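PDB 7B7P: type IV pilus biogenesis protein PilB from Streptococcus sanguinis, which is a minor type IV pilin with a direct role in adhesion, carrying a von Willebrand factor A-like domain with a metal-ion-dependent adhesion site. Local coordinates for residues D193-K198 against K407-I412; S213-G218 against A223-Q228; A242-T245 against N249-P252. All blocks are in the same frame, centred on the assembly; numbering follows the deposited sequence.

Contact 1: residues D193-K198 against K407-I412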
ATOM      1  N   ASP A 193     -22.517 -12.163  -1.439  1.00 63.90           N
ATOM      2  CA  ASP A 193     -22.109 -13.205  -2.383  1.00 69.89           C
ATOM      3  C   ASP A 193     -20.921 -12.733  -3.203  1.00 69.07           C
ATOM      4  O   ASP A 193     -19.905 -13.426  -3.308  1.00 72.46           O
ATOM      5  CB  ASP A 193     -23.268 -13.600  -3.311  1.00 72.40           C
ATOM      6  CG  ASP A 193     -24.392 -14.311  -2.578  1.00 76.93           C
ATOM      7  OD1 ASP A 193     -24.094 -15.024  -1.595  1.00 78.56           O
ATOM      8  OD2 ASP A 193     -25.570 -14.161  -2.989  1.00 77.95           O
ATOM      9  N   ILE A 194     -21.011 -11.516  -3.746  1.00 65.85           N
ATOM     10  CA  ILE A 194     -19.926 -11.028  -4.588  1.00 66.28           C
ATOM     11  C   ILE A 194     -18.666 -10.806  -3.758  1.00 70.77           C
ATOM     12  O   ILE A 194     -17.548 -11.113  -4.202  1.00 71.16           O
ATOM     13  CB  ILE A 194     -20.372  -9.758  -5.337  1.00 68.94           C
ATOM     14  CG1 ILE A 194     -21.612 -10.055  -6.177  1.00 70.98           C
ATOM     15  CG2 ILE A 194     -19.250  -9.220  -6.214  1.00 66.27           C
ATOM     16  CD1 ILE A 194     -22.158  -8.867  -6.890  1.00 68.32           C
ATOM     17  N   LEU A 195     -18.829 -10.307  -2.525  1.00 66.89           N
ATOM     18  CA  LEU A 195     -17.677 -10.055  -1.670  1.00 65.36           C
ATOM     19  C   LEU A 195     -16.949 -11.348  -1.321  1.00 65.33           C
ATOM     20  O   LEU A 195     -15.714 -11.400  -1.345  1.00 67.07           O
ATOM     21  CB  LEU A 195     -18.113  -9.324  -0.399  1.00 64.58           C
ATOM     22  CG  LEU A 195     -16.950  -9.009   0.551  1.00 63.86           C
ATOM     23  CD1 LEU A 195     -15.762  -8.339  -0.178  1.00 59.64           C
ATOM     24  CD2 LEU A 195     -17.448  -8.147   1.719  1.00 61.89           C
ATOM     25  N   ARG A 196     -17.697 -12.397  -0.974  1.00 64.02           N
ATOM     26  CA  ARG A 196     -17.067 -13.695  -0.726  1.00 68.62           C
ATOM     27  C   ARG A 196     -16.182 -14.121  -1.897  1.00 73.91           C
ATOM     28  O   ARG A 196     -14.984 -14.388  -1.723  1.00 74.44           O
ATOM     29  CB  ARG A 196     -18.129 -14.749  -0.467  1.00 67.76           C
ATOM     30  CG  ARG A 196     -18.853 -14.603   0.825  1.00 71.03           C
ATOM     31  CD  ARG A 196     -19.730 -15.792   0.954  1.00 72.93           C
ATOM     32  NE  ARG A 196     -20.929 -15.588   1.756  1.00 80.14           N
ATOM     33  CZ  ARG A 196     -20.994 -15.874   3.051  1.00 76.18           C
ATOM     34  NH1 ARG A 196     -19.914 -16.329   3.668  1.00 73.24           N
ATOM     35  NH2 ARG A 196     -22.130 -15.702   3.724  1.00 73.84           N
ATOM     36  N   LYS A 197     -16.752 -14.169  -3.106  1.00 71.65           N
ATOM     37  CA  LYS A 197     -15.981 -14.607  -4.268  1.00 77.29           C
ATOM     38  C   LYS A 197     -14.767 -13.708  -4.502  1.00 73.94           C
ATOM     39  O   LYS A 197     -13.643 -14.196  -4.681  1.00 75.77           O
ATOM     40  CB  LYS A 197     -16.870 -14.640  -5.519  1.00 78.49           C
ATOM     41  CG  LYS A 197     -18.109 -15.549  -5.432  1.00 83.41           C
ATOM     42  CD  LYS A 197     -18.896 -15.502  -6.755  1.00 90.43           C
ATOM     43  CE  LYS A 197     -20.003 -16.550  -6.811  1.00 95.79           C
ATOM     44  NZ  LYS A 197     -21.003 -16.415  -5.690  1.00 94.60           N
ATOM     45  N   LYS A 198     -14.970 -12.386  -4.503  1.00 75.82           N
ATOM     46  CA  LYS A 198     -13.889 -11.489  -4.911  1.00 74.93           C
ATOM     47  C   LYS A 198     -12.772 -11.403  -3.877  1.00 72.84           C
ATOM     48  O   LYS A 198     -11.630 -11.069  -4.232  1.00 73.45           O
ATOM     49  CB  LYS A 198     -14.434 -10.087  -5.202  1.00 69.64           C
ATOM     50  CG  LYS A 198     -15.314  -9.995  -6.438  1.00 76.56           C
ATOM     51  CD  LYS A 198     -14.640 -10.633  -7.652  1.00 76.47           C
ATOM     52  CE  LYS A 198     -15.451 -10.411  -8.924  1.00 75.40           C
ATOM     53  NZ  LYS A 198     -14.950 -11.280 -10.039  1.00 75.45           N
ATOM     54  N   LYS A 407     -11.012  -5.193  -9.535  1.00 67.32           N
ATOM     55  CA  LYS A 407      -9.910  -4.306  -9.887  1.00 70.86           C
ATOM     56  C   LYS A 407      -9.328  -3.615  -8.650  1.00 75.74           C
ATOM     57  O   LYS A 407      -8.100  -3.518  -8.510  1.00 74.03           O
ATOM     58  CB  LYS A 407     -10.361  -3.276 -10.924  1.00 71.73           C
ATOM     59  CG  LYS A 407      -9.216  -2.366 -11.383  1.00 77.84           C
ATOM     60  CD  LYS A 407      -9.718  -1.058 -11.974  1.00 89.38           C
ATOM     61  CE  LYS A 407      -8.654  -0.391 -12.858  1.00102.13           C
ATOM     62  NZ  LYS A 407      -9.206   0.681 -13.763  1.00104.20           N
ATOM     63  N   THR A 408     -10.191  -3.114  -7.751  1.00 74.13           N
ATOM     64  CA  THR A 408      -9.709  -2.481  -6.521  1.00 68.86           C
ATOM     65  C   THR A 408      -8.879  -3.451  -5.687  1.00 67.91           C
ATOM     66  O   THR A 408      -7.813  -3.086  -5.167  1.00 65.46           O
ATOM     67  CB  THR A 408     -10.886  -1.956  -5.691  1.00 69.67           C
ATOM     68  OG1 THR A 408     -11.635  -1.005  -6.457  1.00 68.74           O
ATOM     69  CG2 THR A 408     -10.376  -1.290  -4.417  1.00 65.77           C
ATOM     70  N   PHE A 409      -9.343  -4.696  -5.553  1.00 65.17           N
ATOM     71  CA  PHE A 409      -8.551  -5.693  -4.840  1.00 68.44           C
ATOM     72  C   PHE A 409      -7.190  -5.896  -5.509  1.00 74.84           C
ATOM     73  O   PHE A 409      -6.146  -5.857  -4.843  1.00 74.04           O
ATOM     74  CB  PHE A 409      -9.340  -6.997  -4.732  1.00 61.87           C
ATOM     75  CG  PHE A 409     -10.293  -7.030  -3.558  1.00 68.11           C
ATOM     76  CD1 PHE A 409     -10.018  -6.291  -2.402  1.00 69.89           C
ATOM     77  CD2 PHE A 409     -11.447  -7.801  -3.591  1.00 63.77           C
ATOM     78  CE1 PHE A 409     -10.886  -6.322  -1.311  1.00 67.80           C
ATOM     79  CE2 PHE A 409     -12.307  -7.839  -2.516  1.00 68.93           C
ATOM     80  CZ  PHE A 409     -12.029  -7.092  -1.366  1.00 67.82           C
ATOM     81  N   SER A 410      -7.175  -6.049  -6.841  1.00 75.44           N
ATOM     82  CA  SER A 410      -5.914  -6.271  -7.550  1.00 73.39           C
ATOM     83  C   SER A 410      -4.969  -5.089  -7.375  1.00 72.76           C
ATOM     84  O   SER A 410      -3.771  -5.258  -7.123  1.00 76.64           O
ATOM     85  CB  SER A 410      -6.185  -6.525  -9.036  1.00 81.02           C
ATOM     86  OG  SER A 410      -5.128  -6.014  -9.846  1.00 84.65           O
ATOM     87  N   ASP A 411      -5.494  -3.873  -7.501  1.00 71.14           N
ATOM     88  CA  ASP A 411      -4.677  -2.685  -7.292  1.00 74.75           C
ATOM     89  C   ASP A 411      -4.091  -2.650  -5.882  1.00 77.85           C
ATOM     90  O   ASP A 411      -2.946  -2.223  -5.694  1.00 76.63           O
ATOM     91  CB  ASP A 411      -5.508  -1.425  -7.566  1.00 71.89           C
ATOM     92  CG  ASP A 411      -5.858  -1.257  -9.055  1.00 85.00           C
ATOM     93  OD1 ASP A 411      -5.079  -1.733  -9.919  1.00 86.00           O
ATOM     94  OD2 ASP A 411      -6.908  -0.647  -9.368  1.00 86.78           O
ATOM     95  N   ILE A 412      -4.856  -3.094  -4.877  1.00 70.34           N
ATOM     96  CA  ILE A 412      -4.338  -3.071  -3.511  1.00 74.73           C
ATOM     97  C   ILE A 412      -3.197  -4.071  -3.368  1.00 71.13           C
ATOM     98  O   ILE A 412      -2.156  -3.760  -2.774  1.00 69.91           O
ATOM     99  CB  ILE A 412      -5.470  -3.330  -2.491  1.00 73.80           C
ATOM    100  CG1 ILE A 412      -6.433  -2.143  -2.449  1.00 67.27           C
ATOM    101  CG2 ILE A 412      -4.907  -3.578  -1.097  1.00 67.09           C
ATOM    102  CD1 ILE A 412      -7.715  -2.421  -1.696  1.00 63.29           C
TER

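Contact 2: residues S213-G218 against A223-Q228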
ATOM      1  N   SER A 213       0.602 -12.562   5.989  1.00 77.28           N
ATOM      2  CA  SER A 213      -0.476 -13.174   6.747  1.00 78.59           C
ATOM      3  C   SER A 213      -1.675 -12.238   6.840  1.00 69.33           C
ATOM      4  O   SER A 213      -1.561 -11.019   6.705  1.00 70.65           O
ATOM      5  CB  SER A 213      -0.008 -13.603   8.147  1.00 78.34           C
ATOM      6  OG  SER A 213       0.947 -12.704   8.647  1.00 84.22           O
ATOM      7  N   VAL A 214      -2.837 -12.841   7.043  1.00 70.85           N
ATOM      8  CA  VAL A 214      -4.108 -12.143   6.982  1.00 71.39           C
ATOM      9  C   VAL A 214      -4.992 -12.644   8.119  1.00 73.38           C
ATOM     10  O   VAL A 214      -4.836 -13.769   8.602  1.00 71.05           O
ATOM     11  CB  VAL A 214      -4.793 -12.356   5.607  1.00 74.10           C
ATOM     12  CG1 VAL A 214      -3.814 -12.126   4.455  1.00 71.08           C
ATOM     13  CG2 VAL A 214      -5.351 -13.760   5.506  1.00 75.66           C
ATOM     14  N   ASN A 215      -5.915 -11.790   8.565  1.00 70.00           N
ATOM     15  CA  ASN A 215      -7.026 -12.222   9.404  1.00 68.09           C
ATOM     16  C   ASN A 215      -8.278 -11.531   8.890  1.00 67.24           C
ATOM     17  O   ASN A 215      -8.220 -10.698   7.980  1.00 68.98           O
ATOM     18  CB  ASN A 215      -6.781 -11.947  10.899  1.00 68.82           C
ATOM     19  CG  ASN A 215      -6.912 -10.471  11.266  1.00 73.19           C
ATOM     20  OD1 ASN A 215      -6.795  -9.594  10.401  1.00 68.25           O
ATOM     21  ND2 ASN A 215      -7.175 -10.189  12.559  1.00 60.15           N
ATOM     22  N   LEU A 216      -9.417 -11.857   9.482  1.00 63.12           N
ATOM     23  CA  LEU A 216     -10.699 -11.401   8.977  1.00 65.03           C
ATOM     24  C   LEU A 216     -11.528 -10.847  10.126  1.00 67.31           C
ATOM     25  O   LEU A 216     -11.782 -11.557  11.105  1.00 67.85           O
ATOM     26  CB  LEU A 216     -11.438 -12.547   8.273  1.00 68.50           C
ATOM     27  CG  LEU A 216     -12.706 -12.105   7.539  1.00 73.67           C
ATOM     28  CD1 LEU A 216     -12.390 -10.991   6.526  1.00 64.72           C
ATOM     29  CD2 LEU A 216     -13.413 -13.292   6.863  1.00 73.08           C
ATOM     30  N   VAL A 217     -11.952  -9.588  10.002  1.00 62.78           N
ATOM     31  CA  VAL A 217     -12.845  -8.936  10.952  1.00 61.96           C
ATOM     32  C   VAL A 217     -14.142  -8.608  10.227  1.00 63.76           C
ATOM     33  O   VAL A 217     -14.124  -8.046   9.124  1.00 64.61           O
ATOM     34  CB  VAL A 217     -12.223  -7.654  11.548  1.00 59.88           C
ATOM     35  CG1 VAL A 217     -13.263  -6.857  12.382  1.00 57.02           C
ATOM     36  CG2 VAL A 217     -10.986  -7.968  12.374  1.00 61.68           C
ATOM     37  N   GLY A 218     -15.261  -8.950  10.844  1.00 62.00           N
ATOM     38  CA  GLY A 218     -16.558  -8.509  10.383  1.00 57.57           C
ATOM     39  C   GLY A 218     -17.071  -7.418  11.306  1.00 61.08           C
ATOM     40  O   GLY A 218     -16.706  -7.351  12.472  1.00 55.12           O
ATOM     41  N   ALA A 223     -18.455  -5.213  16.091  1.00 59.11           N
ATOM     42  CA  ALA A 223     -17.456  -5.971  15.355  1.00 60.59           C
ATOM     43  C   ALA A 223     -17.294  -7.369  15.949  1.00 62.01           C
ATOM     44  O   ALA A 223     -17.604  -7.615  17.116  1.00 62.07           O
ATOM     45  CB  ALA A 223     -16.104  -5.228  15.346  1.00 54.43           C
ATOM     46  N   LYS A 224     -16.784  -8.278  15.120  1.00 62.51           N
ATOM     47  CA  LYS A 224     -16.532  -9.661  15.496  1.00 63.70           C
ATOM     48  C   LYS A 224     -15.325 -10.169  14.711  1.00 69.42           C
ATOM     49  O   LYS A 224     -15.137  -9.812  13.543  1.00 66.78           O
ATOM     50  CB  LYS A 224     -17.765 -10.542  15.233  1.00 70.48           C
ATOM     51  CG  LYS A 224     -17.502 -12.039  15.369  1.00 82.41           C
ATOM     52  CD  LYS A 224     -18.358 -12.909  14.419  1.00 89.05           C
ATOM     53  CE  LYS A 224     -18.456 -14.354  14.964  1.00 90.27           C
ATOM     54  NZ  LYS A 224     -19.261 -15.263  14.105  1.00 92.57           N
ATOM     55  N   TYR A 225     -14.503 -10.989  15.359  1.00 59.39           N
ATOM     56  CA  TYR A 225     -13.443 -11.688  14.654  1.00 64.88           C
ATOM     57  C   TYR A 225     -14.045 -12.900  13.944  1.00 65.86           C
ATOM     58  O   TYR A 225     -14.581 -13.796  14.593  1.00 68.51           O
ATOM     59  CB  TYR A 225     -12.346 -12.110  15.631  1.00 67.11           C
ATOM     60  CG  TYR A 225     -11.450 -10.987  16.096  1.00 64.90           C
ATOM     61  CD1 TYR A 225     -10.584 -10.352  15.215  1.00 62.83           C
ATOM     62  CD2 TYR A 225     -11.461 -10.569  17.424  1.00 60.75           C
ATOM     63  CE1 TYR A 225      -9.762  -9.319  15.643  1.00 65.45           C
ATOM     64  CE2 TYR A 225     -10.641  -9.548  17.860  1.00 63.00           C
ATOM     65  CZ  TYR A 225      -9.799  -8.923  16.971  1.00 62.78           C
ATOM     66  OH  TYR A 225      -9.003  -7.894  17.413  1.00 61.99           O
ATOM     67  N   ILE A 226     -14.003 -12.909  12.615  1.00 72.43           N
ATOM     68  CA  ILE A 226     -14.379 -14.118  11.888  1.00 69.16           C
ATOM     69  C   ILE A 226     -13.234 -15.108  11.940  1.00 68.82           C
ATOM     70  O   ILE A 226     -13.433 -16.301  12.164  1.00 74.11           O
ATOM     71  CB  ILE A 226     -14.779 -13.798  10.437  1.00 66.10           C
ATOM     72  CG1 ILE A 226     -15.565 -12.485  10.352  1.00 72.31           C
ATOM     73  CG2 ILE A 226     -15.611 -14.935   9.846  1.00 72.01           C
ATOM     74  CD1 ILE A 226     -16.932 -12.548  10.992  1.00 77.13           C
ATOM     75  N   GLN A 227     -12.021 -14.624  11.742  1.00 69.62           N
ATOM     76  CA  GLN A 227     -10.806 -15.359  12.055  1.00 70.81           C
ATOM     77  C   GLN A 227      -9.910 -14.364  12.772  1.00 66.61           C
ATOM     78  O   GLN A 227      -9.428 -13.410  12.154  1.00 69.76           O
ATOM     79  CB  GLN A 227     -10.125 -15.917  10.806  1.00 71.14           C
ATOM     80  CG  GLN A 227      -8.773 -16.559  11.096  1.00 73.57           C
ATOM     81  CD  GLN A 227      -8.115 -17.130   9.857  1.00 78.51           C
ATOM     82  OE1 GLN A 227      -7.032 -16.703   9.467  1.00 77.69           O
ATOM     83  NE2 GLN A 227      -8.771 -18.100   9.227  1.00 84.61           N
ATOM     84  N   GLN A 228      -9.705 -14.576  14.075  1.00 64.26           N
ATOM     85  CA  GLN A 228      -8.972 -13.602  14.865  1.00 71.58           C
ATOM     86  C   GLN A 228      -7.474 -13.685  14.611  1.00 70.86           C
ATOM     87  O   GLN A 228      -6.809 -12.654  14.461  1.00 68.75           O
ATOM     88  CB  GLN A 228      -9.282 -13.786  16.351  1.00 68.21           C
ATOM     89  CG  GLN A 228      -8.308 -13.073  17.255  1.00 65.10           C
ATOM     90  CD  GLN A 228      -8.855 -12.849  18.656  1.00 68.33           C
ATOM     91  OE1 GLN A 228      -9.660 -13.635  19.152  1.00 66.97           O
ATOM     92  NE2 GLN A 228      -8.416 -11.773  19.299  1.00 64.43           N
TER

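Contact 3: residues A242-T245 against N249-P252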
ATOM      1  N   ALA A 242     -11.744 -21.215   3.421  1.00 87.85           N
ATOM      2  CA  ALA A 242     -12.843 -21.952   4.030  1.00 89.14           C
ATOM      3  C   ALA A 242     -13.722 -21.029   4.864  1.00 84.04           C
ATOM      4  O   ALA A 242     -14.955 -21.115   4.805  1.00 85.15           O
ATOM      5  CB  ALA A 242     -12.294 -23.099   4.883  1.00 91.08           C
ATOM      6  N   THR A 243     -13.104 -20.135   5.645  1.00 85.48           N
ATOM      7  CA  THR A 243     -13.877 -19.192   6.454  1.00 87.01           C
ATOM      8  C   THR A 243     -14.704 -18.253   5.581  1.00 85.10           C
ATOM      9  O   THR A 243     -15.900 -18.050   5.824  1.00 85.76           O
ATOM     10  CB  THR A 243     -12.956 -18.372   7.354  1.00 88.20           C
ATOM     11  OG1 THR A 243     -11.891 -19.196   7.847  1.00 92.35           O
ATOM     12  CG2 THR A 243     -13.752 -17.802   8.523  1.00 83.86           C
ATOM     13  N   ILE A 244     -14.077 -17.661   4.564  1.00 81.62           N
ATOM     14  CA  ILE A 244     -14.765 -16.653   3.772  1.00 78.54           C
ATOM     15  C   ILE A 244     -15.958 -17.250   3.053  1.00 84.96           C
ATOM     16  O   ILE A 244     -16.994 -16.586   2.895  1.00 82.80           O
ATOM     17  CB  ILE A 244     -13.778 -16.000   2.795  1.00 80.36           C
ATOM     18  CG1 ILE A 244     -12.784 -15.146   3.571  1.00 72.09           C
ATOM     19  CG2 ILE A 244     -14.518 -15.204   1.711  1.00 75.73           C
ATOM     20  CD1 ILE A 244     -11.827 -14.415   2.693  1.00 73.73           C
ATOM     21  N   THR A 245     -15.862 -18.516   2.635  1.00 85.68           N
ATOM     22  CA  THR A 245     -16.951 -19.093   1.859  1.00 85.34           C
ATOM     23  C   THR A 245     -17.957 -19.879   2.696  1.00 86.69           C
ATOM     24  O   THR A 245     -19.085 -20.090   2.233  1.00 92.52           O
ATOM     25  CB  THR A 245     -16.385 -19.960   0.737  1.00 84.97           C
ATOM     26  OG1 THR A 245     -15.201 -20.622   1.199  1.00 89.84           O
ATOM     27  CG2 THR A 245     -16.019 -19.082  -0.455  1.00 82.09           C
ATOM     28  N   ASN A 249     -20.816 -17.855   8.310  1.00 88.51           N
ATOM     29  CA  ASN A 249     -20.008 -16.661   8.513  1.00 83.81           C
ATOM     30  C   ASN A 249     -20.455 -15.536   7.579  1.00 79.95           C
ATOM     31  O   ASN A 249     -21.123 -15.764   6.565  1.00 80.88           O
ATOM     32  CB  ASN A 249     -18.533 -16.969   8.276  1.00 79.16           C
ATOM     33  CG  ASN A 249     -17.988 -17.975   9.257  1.00 83.88           C
ATOM     34  OD1 ASN A 249     -18.518 -18.134  10.358  1.00 81.79           O
ATOM     35  ND2 ASN A 249     -16.910 -18.649   8.871  1.00 81.58           N
ATOM     36  N   LEU A 250     -20.059 -14.308   7.936  1.00 78.33           N
ATOM     37  CA  LEU A 250     -20.367 -13.111   7.148  1.00 72.42           C
ATOM     38  C   LEU A 250     -21.853 -13.029   6.815  1.00 76.36           C
ATOM     39  O   LEU A 250     -22.245 -12.614   5.724  1.00 72.67           O
ATOM     40  CB  LEU A 250     -19.545 -13.060   5.866  1.00 73.62           C
ATOM     41  CG  LEU A 250     -18.027 -13.086   5.963  1.00 75.82           C
ATOM     42  CD1 LEU A 250     -17.472 -13.491   4.600  1.00 68.87           C
ATOM     43  CD2 LEU A 250     -17.492 -11.721   6.387  1.00 68.48           C
ATOM     44  N   ASN A 251     -22.688 -13.449   7.748  1.00 74.28           N
ATOM     45  CA  ASN A 251     -24.114 -13.436   7.498  1.00 70.64           C
ATOM     46  C   ASN A 251     -24.657 -12.022   7.680  1.00 75.84           C
ATOM     47  O   ASN A 251     -24.483 -11.437   8.753  1.00 73.50           O
ATOM     48  CB  ASN A 251     -24.809 -14.410   8.428  1.00 73.49           C
ATOM     49  CG  ASN A 251     -26.233 -14.631   8.054  1.00 77.40           C
ATOM     50  OD1 ASN A 251     -27.141 -14.275   8.804  1.00 82.37           O
ATOM     51  ND2 ASN A 251     -26.455 -15.199   6.868  1.00 87.36           N
ATOM     52  N   PRO A 252     -25.304 -11.436   6.671  1.00 73.67           N
ATOM     53  CA  PRO A 252     -25.685 -10.020   6.764  1.00 70.15           C
ATOM     54  C   PRO A 252     -26.761  -9.803   7.812  1.00 73.46           C
ATOM     55  O   PRO A 252     -27.773 -10.508   7.828  1.00 70.79           O
ATOM     56  CB  PRO A 252     -26.193  -9.693   5.355  1.00 68.56           C
ATOM     57  CG  PRO A 252     -25.492 -10.699   4.465  1.00 68.24           C
ATOM     58  CD  PRO A 252     -25.425 -11.954   5.298  1.00 69.41           C
TER

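Contact 1: residues D193-K198 against K407-I412
Phe409 reaches from helix 402-424 to helix 191-209, and its ring makes every contact that residues 407-412 have with 193-198. The CD2 corner of the ring lies 3.3 Å from Lys198 O, which approaches obliquely, and CD2 is also 4.1 Å from Lys198 CB. At the far end, Phe409 CZ meets Leu195 CD1 at 4.1 Å, with the methyl at the ring edge and near its plane. The two side chains cross at about a right angle, and CD1 is the Leu195 atom that meets the ring. No hydrogen bond links the segments. The nearest CA atoms, those of Lys198 and Phe409, are 7.9 Å apart, and the buried surface is a modest 119 Å²; one aromatic side chain therefore spans the interval between the backbones.

Torsions account for who touches. Leu195 has CG anti to its own nitrogen (chi1 -179°), and although its CB does not aim at the other helix, the end of the side chain comes nearer. Lys198 behaves in the contrary way: its CB points at Phe409, but the chain bends at chi2 (-50°) and carries the ammonium away from the ring, to a hydrogen bond with Gln406 OE1. The lysine thus gives the contact its aliphatic base and its carbonyl.

Further out, Leu195 touches Met174, which follows the magnesium ligand Ser173; the side chains of Leu195 and Ser173 are about 10 Å apart. All three touching residues are buried, and the Phe409 contacts with Ser199, Met202 and Ile368 set its ring where helix 191-209, helix 402-424 and strand 364-370 come together in the von Willebrand factor A-like domain.

Contact 2: residues S213-G218 against A223-Q228
Leu216 and the pair Ile226-Gln227 meet at a classic beta bulge, where two residues of one strand face a single residue of the other. The backbone bonds give the evidence. Leu216 N donates to Gln227 O at 3.1 Å, and Leu216 O receives Gln227 N in return, with a weak second bond from Ile226 N (N-H...O 132°). Beyond the bulge the register shifts by one: Val217 stands opposite Tyr225 as a non-hydrogen-bonded pair, and Gly218 and Lys224 form a hydrogen-bonded pair, with Gly218 N to Lys224 O and Lys224 N to Gly218 O both at 2.8 Å. Strand 212-219 also pairs in parallel with strand 162-169, so 223-228 adds an antiparallel strand to the mixed sheet of the von Willebrand factor A-like domain.

Side chains add to this ladder. Asn215 CG lies between the backbone N and the carbonyl carbon (chi1 74°), which turns the amide toward Gln228 O; ND2 donates there at 3.1 Å (N-H...O 162°). The acceptor lies in the amide plane, whereas the nitrogen stands above the carbonyl plane of Gln228. Ser165 OG and Ser268 OG hold OD1 and ND2 of the same amide, fixing its rotation from both ends. The Tyr225 hydroxyl bonds to Tyr264 O.

Two apolar pairs form. Val217 CG2 rests 3.7 Å from Tyr225 CD1, the side chains lying side by side and pointing the same way, and Leu216 CD2 packs 3.9 Å from Ile226 CB. Separately, Ile226 CG1 lies 3.6 Å from Gly218 N, against a residue with no side chain.

Main-chain bonding thus sets the hairpin's register, the bulge makes Leu216 O a shared acceptor, and the fixed asparagine extends polar pairing to Gln228, past the corner at 226-227.

Contact 3: residues A242-T245 against N249-P252
Thr243 and Asn249, 6.9 Å apart, are the closest pair of CA atoms between the last turn of helix 238-245 and the irregular chain at 249-252, where Leu250 takes positive phi and psi. Asn249 supplies the polar link: its ND2 donates to Thr243 O at 3.3 Å, with a nearly straight N-H...O angle of 172°. The acceptor lies in the amide plane, while the donor is tilted 19° from the carbonyl plane. The same nitrogen sits 3.3 Å from Thr243 CG2, and the two side chains cross at a slant. The Thr243 rotamer (OG1 at chi1 -38°) turns CG2 to Asn249 ND2 and leaves OG1 to bond Thr239 O within the helix.

Alongside, Leu250 CD1 comes 3.6 Å from Ile244 O and only loosely approaches Ile244 CG2. Two main-chain oxygens, Ile244 O and Asn249 O, are both taken by the guanidinium of Arg196 from helix 191-209, which ties the two segments from a third element. The loop between helices 238-245 and 258-270 continues to Pro252, which touches Met174 and Asp175, the residues after Ser173 of the metal-ion-dependent adhesion site. The contact lies near that site without supplying a known ligand.

In the fold
Contact 1 is wholly buried, whereas contacts 2 and 3 are partly buried. Their chemistry follows: contact 1 has no hydrogen bond between its segments and depends on one aromatic ring, contact 2 is governed by main-chain pairing, and contact 3 rests on one side-chain-to-carbonyl bond. Helix 191-209 leads directly into strand 212-219, yet contacts 1 and 2 do not touch, their centres being about 17 Å apart. Contact 3 meets both, contact 1 through Arg196 and contact 2 through packing of Leu216 and Ile226 on Ile244, Thr243 and Asn249. Helix 238-245 thus lies between hairpin and helix 191-209.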